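Local coordinates for gram-negative insecticidal protein (PDB 6FBM) that acts as an insecticidal toxin of the MACPF and beta-tripod families and, like many MACPF proteins, probably works by assembling into pores in target membranes, at residues Leu28-Pro32 against Thr271-Phe275; Ser122-Glu126 against Ala202-Tyr206; Leu181-Ser187 against Ser232-Ala238; Met245-Ile249 against Ala258-Trp262. All coordinates share one frame; numbering follows the deposited sequence.

How the contacts relate
Contact 1 joins the chain's early part to strand 271-274 and so brackets the other three in sequence; contacts 2 and 3 interleave, and contact 4 follows them. Contacts 1, 2 and 3 all reach the large antiparallel sheet of the MACPF domain, in which strands 120-134, 179-187 and 232-239 lie side by side. Contact 2 sets helix 198-209 against that sheet, contact 3 pairs two of its strands, and their centres are about 8 Å apart. Contact 4, with its centre about 14 Å from that of contact 3, is a helical pair packed on the same sheet. Contact 1 lies about 17 to 19 Å from the others, centre to centre, touching contact 2 through Tyr29 and Arg125.

Contact 1: Leu28-Pro32 against Thr271-Phe275; sequences LYASP and TLMDF
Tyr29 and Asp274 make the polar link between the two segments: the phenol OH donates to Asp274 OD1 at 2.5 Å, meeting it nearly along the C-O axis. OD1 lies at the edge of the tyrosine ring, in its plane, while ring and carboxylate are turned 61° against each other. With CG of Tyr29 anti to the backbone N (chi1 176°), the ring is carried down to the strand. The same OD1 takes a weak bond from Phe275 N, and OD2 forms a salt bridge with Lys74, so both carboxylate oxygens are engaged.

A classic beta bulge interrupts segment 271-275: Met273 and Asp274 both face Ala176 of strand 170-177. The loop that leads from strand 21-23 to strand 35-39 lies against this irregular edge of the MACPF sheet. The backbones meet in a CA-H...O contact from Met273 CA to Ala30 O, 3.3 Å.

Ala30 CB stands 3.5 Å from the centroid of the Phe275 ring, almost exactly over its middle, as a CH-pi contact. Phe275 in turn directs an edge at the face of Tyr29, with centroids 5.7 Å apart and planes at 55°.

Nonpolar packing occupies the other end: the Leu272 CD2 methyl lies 3.4 Å from the backbone Ala30 C, and Pro32 CG meets Thr271 CB at 3.7 Å, the two side chains crossing at about a right angle.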
# COMPACT_ATOMS: atom_id res chain seq x y z
N LEU A 28 21.55 0.55 28.34
CA LEU A 28 22.11 -0.26 27.26
C LEU A 28 23.23 0.50 26.56
O LEU A 28 23.35 1.71 26.72
CB LEU A 28 21.03 -0.64 26.24
CG LEU A 28 19.76 -1.31 26.78
CD1 LEU A 28 18.86 -1.59 25.59
CD2 LEU A 28 20.04 -2.59 27.59
N TYR A 29 24.06 -0.23 25.82
CA TYR A 29 25.12 0.38 25.04
C TYR A 29 24.48 0.98 23.78
O TYR A 29 23.81 0.31 23.04
CB TYR A 29 26.19 -0.65 24.66
CG TYR A 29 27.28 -0.12 23.76
CD1 TYR A 29 28.41 0.48 24.27
CD2 TYR A 29 27.15 -0.20 22.36
CE1 TYR A 29 29.40 0.98 23.44
CE2 TYR A 29 28.13 0.31 21.52
CZ TYR A 29 29.26 0.88 22.05
OH TYR A 29 30.25 1.38 21.23
N ALA A 30 24.70 2.28 23.60
CA ALA A 30 24.33 3.01 22.39
C ALA A 30 23.04 2.52 21.76
O ALA A 30 23.01 1.95 20.67
CB ALA A 30 25.46 2.98 21.37
N SER A 31 21.96 2.72 22.52
CA SER A 31 20.63 2.35 22.08
C SER A 31 19.68 3.51 22.36
O SER A 31 19.81 4.17 23.38
CB SER A 31 20.14 1.12 22.83
OG SER A 31 18.78 0.93 22.60
N PRO A 32 18.68 3.71 21.48
CA PRO A 32 17.61 4.66 21.77
C PRO A 32 16.79 4.31 23.01
O PRO A 32 16.20 5.18 23.61
CB PRO A 32 16.72 4.57 20.51
CG PRO A 32 17.61 4.04 19.44
CD PRO A 32 18.54 3.11 20.14
N THR A 271 18.93 3.91 13.38
CA THR A 271 18.88 4.60 14.67
C THR A 271 20.28 4.81 15.18
O THR A 271 21.24 4.32 14.62
CB THR A 271 18.11 3.83 15.76
OG1 THR A 271 18.84 2.64 16.09
CG2 THR A 271 16.72 3.44 15.28
N LEU A 272 20.40 5.59 16.25
CA LEU A 272 21.60 5.68 17.02
C LEU A 272 21.90 4.25 17.38
O LEU A 272 21.03 3.54 17.82
CB LEU A 272 21.38 6.54 18.26
CG LEU A 272 22.47 6.57 19.34
CD1 LEU A 272 22.43 7.91 20.07
CD2 LEU A 272 22.28 5.49 20.37
N MET A 273 23.13 3.82 17.14
CA MET A 273 23.55 2.47 17.45
C MET A 273 25.01 2.32 17.84
O MET A 273 25.44 1.18 18.06
CB MET A 273 23.22 1.53 16.29
CG MET A 273 23.59 2.01 14.90
SD MET A 273 25.34 2.21 14.49
CE MET A 273 25.85 0.52 14.53
N ASP A 274 25.78 3.39 17.93
CA ASP A 274 27.16 3.26 18.34
C ASP A 274 27.69 4.58 18.85
O ASP A 274 27.20 5.67 18.48
CB ASP A 274 28.03 2.75 17.19
CG ASP A 274 29.23 1.89 17.66
OD1 ASP A 274 29.36 1.61 18.87
OD2 ASP A 274 30.02 1.50 16.76
N PHE A 275 28.70 4.48 19.70
CA PHE A 275 29.32 5.61 20.33
C PHE A 275 30.78 5.64 19.94
O PHE A 275 31.39 4.57 19.72
CB PHE A 275 29.27 5.45 21.83
CG PHE A 275 27.93 5.62 22.44
CD1 PHE A 275 26.93 6.37 21.83
CD2 PHE A 275 27.69 5.11 23.71
CE1 PHE A 275 25.72 6.56 22.46
CE2 PHE A 275 26.48 5.30 24.34
CZ PHE A 275 25.50 6.03 23.71

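Contact 2: Ser122-Glu126 against Ala202-Tyr206; sequences SSTRE and AEMSY
A helix laid on the central MACPF sheet is the setting here: Tyr206 and Ala202, one turn apart on helix 198-209, face Thr124 and Glu126 of strand 120-134. In perforin-like relatives the helices at this place in the chain belong to a cluster that refolds into membrane-spanning hairpins, and helix 198-209 may do likewise. The short segments run 9.2 Å apart at closest approach, with directions 46° apart, and side chains bridge the gap.

Tyr206 does most of the bridging. A chi1 of 171° swings its ring away from the backbone N and across to the strand, where its OH donates to Glu126 OE2 at 2.5 Å. The oxygen lies at the ring edge near the ring plane, but the phenol comes to it from above the carboxylate plane, 48° out of it. Ring and carboxylate planes are nearly perpendicular. The base of the glutamate is close as well, Glu126 CB being 3.4 Å from Tyr206 OH.

Further along, packing is looser. Thr124 CG2 touches Tyr206 CB at 4.2 Å, and Thr124 OG1, hydrogen-bonded to Gln75, lies 3.8 Å from Ala202 CB.

Glu126 OE2 is gripped twice, since His128 NE2 also bonds to it, whereas OE1 lies close to the carboxylate of Glu212. The nearby acid would tend to raise the proton affinity of Glu126, while the two partners on OE2 would tend to stabilise its negative charge.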
# COMPACT_ATOMS: atom_id res chain seq x y z
N SER A 122 31.88 -12.66 25.89
CA SER A 122 32.26 -11.97 24.66
C SER A 122 31.08 -11.19 24.12
O SER A 122 29.94 -11.67 24.10
CB SER A 122 32.76 -12.96 23.60
OG SER A 122 31.79 -13.96 23.31
N SER A 123 31.37 -9.97 23.67
CA SER A 123 30.44 -9.20 22.85
C SER A 123 31.11 -8.97 21.52
O SER A 123 32.14 -8.29 21.46
CB SER A 123 30.11 -7.88 23.52
OG SER A 123 29.48 -6.97 22.62
N THR A 124 30.56 -9.54 20.46
CA THR A 124 31.08 -9.34 19.13
C THR A 124 30.05 -8.47 18.41
O THR A 124 28.95 -8.94 18.12
CB THR A 124 31.29 -10.68 18.45
OG1 THR A 124 32.35 -11.38 19.13
CG2 THR A 124 31.68 -10.49 17.01
N ARG A 125 30.43 -7.22 18.13
CA ARG A 125 29.52 -6.21 17.59
C ARG A 125 29.94 -5.78 16.20
O ARG A 125 31.10 -5.45 15.95
CB ARG A 125 29.44 -4.97 18.48
CG ARG A 125 29.20 -5.28 19.95
CD ARG A 125 28.75 -4.06 20.77
NE ARG A 125 29.82 -3.07 20.89
CZ ARG A 125 30.86 -3.19 21.71
NH1 ARG A 125 31.01 -4.26 22.53
NH2 ARG A 125 31.78 -2.23 21.71
N GLU A 126 28.98 -5.81 15.29
CA GLU A 126 29.20 -5.33 13.96
C GLU A 126 28.27 -4.16 13.77
O GLU A 126 27.05 -4.33 13.71
CB GLU A 126 28.94 -6.40 12.93
CG GLU A 126 29.32 -5.95 11.55
CD GLU A 126 29.15 -7.02 10.52
OE1 GLU A 126 30.16 -7.28 9.85
OE2 GLU A 126 28.04 -7.57 10.38
N ALA A 202 34.75 -16.68 18.09
CA ALA A 202 33.51 -15.93 18.19
C ALA A 202 33.27 -15.12 16.94
O ALA A 202 32.18 -15.13 16.39
CB ALA A 202 33.54 -15.02 19.42
N GLU A 203 34.33 -14.43 16.50
CA GLU A 203 34.34 -13.69 15.23
C GLU A 203 33.91 -14.57 14.06
O GLU A 203 33.01 -14.22 13.31
CB GLU A 203 35.74 -13.09 14.98
CG GLU A 203 36.03 -12.53 13.59
CD GLU A 203 37.43 -11.96 13.42
OE1 GLU A 203 38.31 -12.25 14.26
OE2 GLU A 203 37.66 -11.21 12.45
N MET A 204 34.54 -15.73 13.92
CA MET A 204 34.22 -16.64 12.82
C MET A 204 32.82 -17.16 12.93
O MET A 204 32.13 -17.30 11.92
CB MET A 204 35.24 -17.80 12.75
CG MET A 204 36.69 -17.34 12.46
SD MET A 204 36.83 -16.16 11.08
CE MET A 204 38.25 -15.19 11.57
N SER A 205 32.36 -17.48 14.13
CA SER A 205 31.00 -17.99 14.29
C SER A 205 30.01 -16.92 13.83
O SER A 205 29.10 -17.21 13.03
CB SER A 205 30.73 -18.40 15.72
OG SER A 205 29.43 -18.94 15.84
N TYR A 206 30.21 -15.68 14.29
CA TYR A 206 29.36 -14.57 13.87
C TYR A 206 29.42 -14.42 12.35
O TYR A 206 28.39 -14.38 11.70
CB TYR A 206 29.73 -13.24 14.56
CG TYR A 206 28.98 -12.09 13.96
CD1 TYR A 206 27.64 -11.87 14.26
CD2 TYR A 206 29.60 -11.25 13.01
CE1 TYR A 206 26.95 -10.83 13.65
CE2 TYR A 206 28.91 -10.21 12.41
CZ TYR A 206 27.60 -10.02 12.73
OH TYR A 206 26.93 -9.01 12.12

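Contact 3: Leu181-Ser187 against Ser232-Ala238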
# COMPACT_ATOMS: atom_id res chain seq x y z
N LEU A 181 24.62 -5.20 15.18
CA LEU A 181 24.33 -6.51 15.74
C LEU A 181 25.32 -6.81 16.83
O LEU A 181 26.51 -6.57 16.66
CB LEU A 181 24.39 -7.58 14.67
CG LEU A 181 23.33 -7.48 13.57
CD1 LEU A 181 23.49 -8.65 12.63
CD2 LEU A 181 21.91 -7.43 14.13
N ASP A 182 24.81 -7.33 17.95
CA ASP A 182 25.59 -7.77 19.10
C ASP A 182 25.46 -9.26 19.22
O ASP A 182 24.39 -9.77 19.56
CB ASP A 182 25.03 -7.17 20.37
CG ASP A 182 25.32 -5.69 20.48
OD1 ASP A 182 26.05 -5.18 19.64
OD2 ASP A 182 24.80 -5.03 21.39
N TYR A 183 26.53 -9.98 18.91
CA TYR A 183 26.58 -11.42 19.04
C TYR A 183 27.29 -11.64 20.33
O TYR A 183 28.52 -11.54 20.41
CB TYR A 183 27.35 -11.97 17.85
CG TYR A 183 27.44 -13.48 17.73
CD1 TYR A 183 26.35 -14.24 17.36
CD2 TYR A 183 28.65 -14.12 17.89
CE1 TYR A 183 26.46 -15.60 17.23
CE2 TYR A 183 28.76 -15.49 17.72
CZ TYR A 183 27.67 -16.22 17.39
OH TYR A 183 27.79 -17.57 17.23
N SER A 184 26.52 -11.92 21.38
CA SER A 184 27.09 -12.03 22.73
C SER A 184 27.12 -13.47 23.20
O SER A 184 26.12 -14.21 23.05
CB SER A 184 26.34 -11.13 23.71
OG SER A 184 25.04 -11.61 23.94
N ALA A 185 28.24 -13.88 23.79
CA ALA A 185 28.42 -15.29 24.16
C ALA A 185 28.96 -15.42 25.56
O ALA A 185 29.96 -14.76 25.94
CB ALA A 185 29.32 -16.02 23.16
N ALA A 186 28.29 -16.27 26.34
CA ALA A 186 28.82 -16.78 27.59
C ALA A 186 29.38 -18.17 27.29
O ALA A 186 28.62 -19.12 27.10
CB ALA A 186 27.72 -16.87 28.62
N SER A 187 30.71 -18.27 27.21
CA SER A 187 31.35 -19.50 26.76
C SER A 187 31.98 -20.21 27.96
O SER A 187 32.63 -19.59 28.81
CB SER A 187 32.42 -19.18 25.72
OG SER A 187 31.85 -18.70 24.52
N SER A 232 28.44 -22.63 24.45
CA SER A 232 28.12 -21.25 24.88
C SER A 232 26.62 -20.99 24.86
O SER A 232 25.88 -21.57 24.08
CB SER A 232 28.80 -20.19 23.99
OG SER A 232 30.18 -20.43 23.85
N THR A 233 26.20 -20.09 25.74
CA THR A 233 24.92 -19.40 25.60
C THR A 233 25.15 -18.15 24.71
O THR A 233 25.95 -17.25 25.04
CB THR A 233 24.36 -18.98 26.96
OG1 THR A 233 24.39 -20.10 27.86
CG2 THR A 233 22.93 -18.49 26.82
N ILE A 234 24.43 -18.12 23.59
CA ILE A 234 24.64 -17.14 22.54
C ILE A 234 23.34 -16.36 22.32
O ILE A 234 22.26 -16.94 22.20
CB ILE A 234 25.12 -17.84 21.24
CG1 ILE A 234 26.49 -18.45 21.49
CG2 ILE A 234 25.26 -16.83 20.09
CD1 ILE A 234 27.09 -19.19 20.30
N ARG A 235 23.46 -15.04 22.26
CA ARG A 235 22.35 -14.16 21.89
C ARG A 235 22.76 -13.23 20.76
O ARG A 235 23.96 -12.91 20.60
CB ARG A 235 21.89 -13.36 23.10
CG ARG A 235 21.16 -14.20 24.12
CD ARG A 235 20.95 -13.47 25.41
NE ARG A 235 20.15 -14.22 26.38
CZ ARG A 235 19.75 -13.74 27.57
NH1 ARG A 235 20.10 -12.52 27.97
NH2 ARG A 235 19.02 -14.50 28.39
N LEU A 236 21.77 -12.83 19.97
CA LEU A 236 21.93 -11.84 18.93
C LEU A 236 20.93 -10.70 19.19
O LEU A 236 19.73 -10.93 19.15
CB LEU A 236 21.68 -12.46 17.57
CG LEU A 236 21.98 -11.57 16.37
CD1 LEU A 236 23.43 -11.14 16.34
CD2 LEU A 236 21.65 -12.33 15.10
N THR A 237 21.44 -9.50 19.47
CA THR A 237 20.60 -8.33 19.70
C THR A 237 20.89 -7.26 18.63
O THR A 237 22.05 -6.95 18.34
CB THR A 237 20.86 -7.75 21.09
OG1 THR A 237 20.64 -8.77 22.05
CG2 THR A 237 19.88 -6.64 21.42
N ALA A 238 19.82 -6.71 18.07
CA ALA A 238 19.92 -5.73 17.01
C ALA A 238 19.55 -4.37 17.58
O ALA A 238 18.53 -4.23 18.24
CB ALA A 238 19.01 -6.10 15.86
O HOH W 1 22.48 -4.46 19.74
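Tyr183 and Ile234 meet diagonally in the tightest part of this antiparallel strand pair. Ile234 CG2 comes to 3.3 Å from Tyr183 CE1, and its CD1 lies 3.5 Å from the phenol OH. A chi1 of -176° sends the tyrosine ring obliquely across Ile234, and Leu236 CD1 sits at the ring's edge. On the same face Leu236 CD1 is 4.0 Å from Leu181 CB, while Leu181 CD2 presses on Ala238 CB at 3.6 Å. Ser187 and Ser232 close the row with a hydroxyl pair whose very short separation makes it doubtful.

Between the strands, Asp182 with Thr237, Ser184 with Arg235 and Ala186 with Thr233 are hydrogen-bonded pairs, each joined by two N-H...O bonds; Asp182 N is 2.8 Å from Thr237 O and Thr237 N 3.0 Å from Asp182 O.

The face that bears these pairs' side chains is looser. Asp182 CB and Thr237 CB stand 4.3 Å apart, and a water makes weak bonds to Asp182 OD2 and Thr237 O. Asp182 is held by a salt bridge to Arg180. Arg235 leads away from the partner strand, its NH1 reaching Val107 O.

Strand 179-187 pairs on its other edge with strand 120-134. Helices 198-209, 220-230, 246-250 and 255-269 roof the face of Leu181, Tyr183 and Leu236, with Tyr183 OH bonded to Ser205; on the other, Ser184 bonds to Asp108 of helix 102-108 and Thr233 to Asp113 of helix 111-115.

Contact 4: Met245-Ile249 against Ala258-Trp262; sequences MTDRI and AFSQW
The amide oxygen of Gln261 meets the edge of the Arg248 guanidinium: Gln261 OE1 lies near the guanidinium plane, 3.4 Å from Arg248 NH2, in a weak hydrogen bond. Amide and guanidinium are turned 57° against each other. Ala258 CB approaches the guanidinium obliquely, 3.6 Å from NH1. The Trp262 indole is likewise met at a slant, by Met245 CB, 4.3 Å from its CD1.

Beside this pair Met245 and Ile249 pack on the second helix. The Met245 chain bends at both chi2 and chi3 (-62° and -81°) and so curls its CE to the backbone oxygen of Ala258, 3.2 Å from that O and 3.5 Å from Gln261 CB. Ile249 fills the place near the turn, its CG1 3.6 Å from Phe259 N and its CD1 4.3 Å from Trp262 CB. The small side chain of Ala258 is consistent with the close approach, its CA being 5.6 Å from Ile249 CA.

Helices 246-250 and 255-269 are joined by a short turn, consistent with the helix-turn-helix element that follows the fourth core strand in MACPF proteins. The pair rests on the sheet: Thr246 and Ile249 touch Leu236 of strand 232-239, Phe259 and Trp262 touch Leu181 of strand 179-187, and Trp262 NE1 bonds to Gly240 O just beyond strand 232-239.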
# COMPACT_ATOMS: atom_id res chain seq x y z
N MET A 245 14.36 -9.65 13.29
CA MET A 245 15.23 -10.42 12.39
C MET A 245 16.24 -11.26 13.12
O MET A 245 16.81 -12.16 12.52
CB MET A 245 15.95 -9.49 11.44
CG MET A 245 15.01 -8.65 10.59
SD MET A 245 13.99 -9.71 9.53
CE MET A 245 15.14 -10.00 8.22
N THR A 246 16.47 -11.01 14.41
CA THR A 246 17.61 -11.63 15.04
C THR A 246 17.39 -13.12 15.25
O THR A 246 18.34 -13.88 15.12
CB THR A 246 18.01 -10.94 16.34
OG1 THR A 246 16.93 -10.98 17.25
CG2 THR A 246 18.39 -9.47 16.06
N ASP A 247 16.15 -13.53 15.54
CA ASP A 247 15.85 -14.97 15.71
C ASP A 247 16.16 -15.78 14.45
O ASP A 247 16.80 -16.83 14.54
CB ASP A 247 14.43 -15.23 16.24
CG ASP A 247 14.43 -15.47 17.78
OD1 ASP A 247 15.06 -16.46 18.21
OD2 ASP A 247 13.85 -14.68 18.58
N ARG A 248 15.76 -15.28 13.29
CA ARG A 248 16.11 -15.95 12.02
C ARG A 248 17.62 -15.94 11.73
O ARG A 248 18.15 -16.92 11.19
CB ARG A 248 15.35 -15.33 10.84
CG ARG A 248 14.08 -16.04 10.37
CD ARG A 248 13.85 -15.76 8.87
NE ARG A 248 13.15 -14.48 8.64
CZ ARG A 248 13.30 -13.67 7.59
NH1 ARG A 248 14.12 -13.98 6.58
NH2 ARG A 248 12.56 -12.56 7.52
N ILE A 249 18.32 -14.85 12.05
CA ILE A 249 19.77 -14.79 11.80
C ILE A 249 20.47 -15.77 12.72
O ILE A 249 21.37 -16.46 12.32
CB ILE A 249 20.36 -13.37 12.00
CG1 ILE A 249 19.80 -12.40 10.94
CG2 ILE A 249 21.87 -13.37 11.87
CD1 ILE A 249 19.88 -10.94 11.33
N ALA A 258 18.34 -13.73 5.90
CA ALA A 258 17.74 -12.90 6.94
C ALA A 258 18.67 -11.75 7.34
O ALA A 258 18.23 -10.65 7.58
CB ALA A 258 17.36 -13.73 8.15
N PHE A 259 19.96 -12.03 7.39
CA PHE A 259 20.92 -10.99 7.69
C PHE A 259 20.97 -9.96 6.56
O PHE A 259 20.99 -8.75 6.84
CB PHE A 259 22.29 -11.55 7.95
CG PHE A 259 23.37 -10.49 7.95
CD1 PHE A 259 23.61 -9.73 9.10
CD2 PHE A 259 24.18 -10.27 6.81
CE1 PHE A 259 24.60 -8.80 9.11
CE2 PHE A 259 25.15 -9.32 6.81
CZ PHE A 259 25.36 -8.56 7.97
N SER A 260 21.01 -10.41 5.30
CA SER A 260 21.07 -9.48 4.17
C SER A 260 19.80 -8.63 4.09
O SER A 260 19.85 -7.49 3.64
CB SER A 260 21.34 -10.18 2.84
OG SER A 260 20.16 -10.83 2.48
N GLN A 261 18.66 -9.16 4.54
CA GLN A 261 17.45 -8.35 4.62
C GLN A 261 17.56 -7.25 5.67
O GLN A 261 17.14 -6.13 5.43
CB GLN A 261 16.21 -9.21 4.95
CG GLN A 261 15.58 -9.92 3.77
CD GLN A 261 14.44 -10.83 4.21
OE1 GLN A 261 13.66 -10.50 5.10
NE2 GLN A 261 14.34 -11.98 3.56
N TRP A 262 18.11 -7.59 6.83
CA TRP A 262 18.39 -6.62 7.89
C TRP A 262 19.40 -5.58 7.40
O TRP A 262 19.17 -4.40 7.54
CB TRP A 262 18.87 -7.35 9.16
CG TRP A 262 19.23 -6.45 10.27
CD1 TRP A 262 18.41 -6.01 11.26
CD2 TRP A 262 20.51 -5.91 10.53
NE1 TRP A 262 19.11 -5.21 12.13
CE2 TRP A 262 20.40 -5.13 11.69
CE3 TRP A 262 21.73 -6.00 9.88
CZ2 TRP A 262 21.48 -4.43 12.22
CZ3 TRP A 262 22.83 -5.29 10.42
CH2 TRP A 262 22.69 -4.52 11.57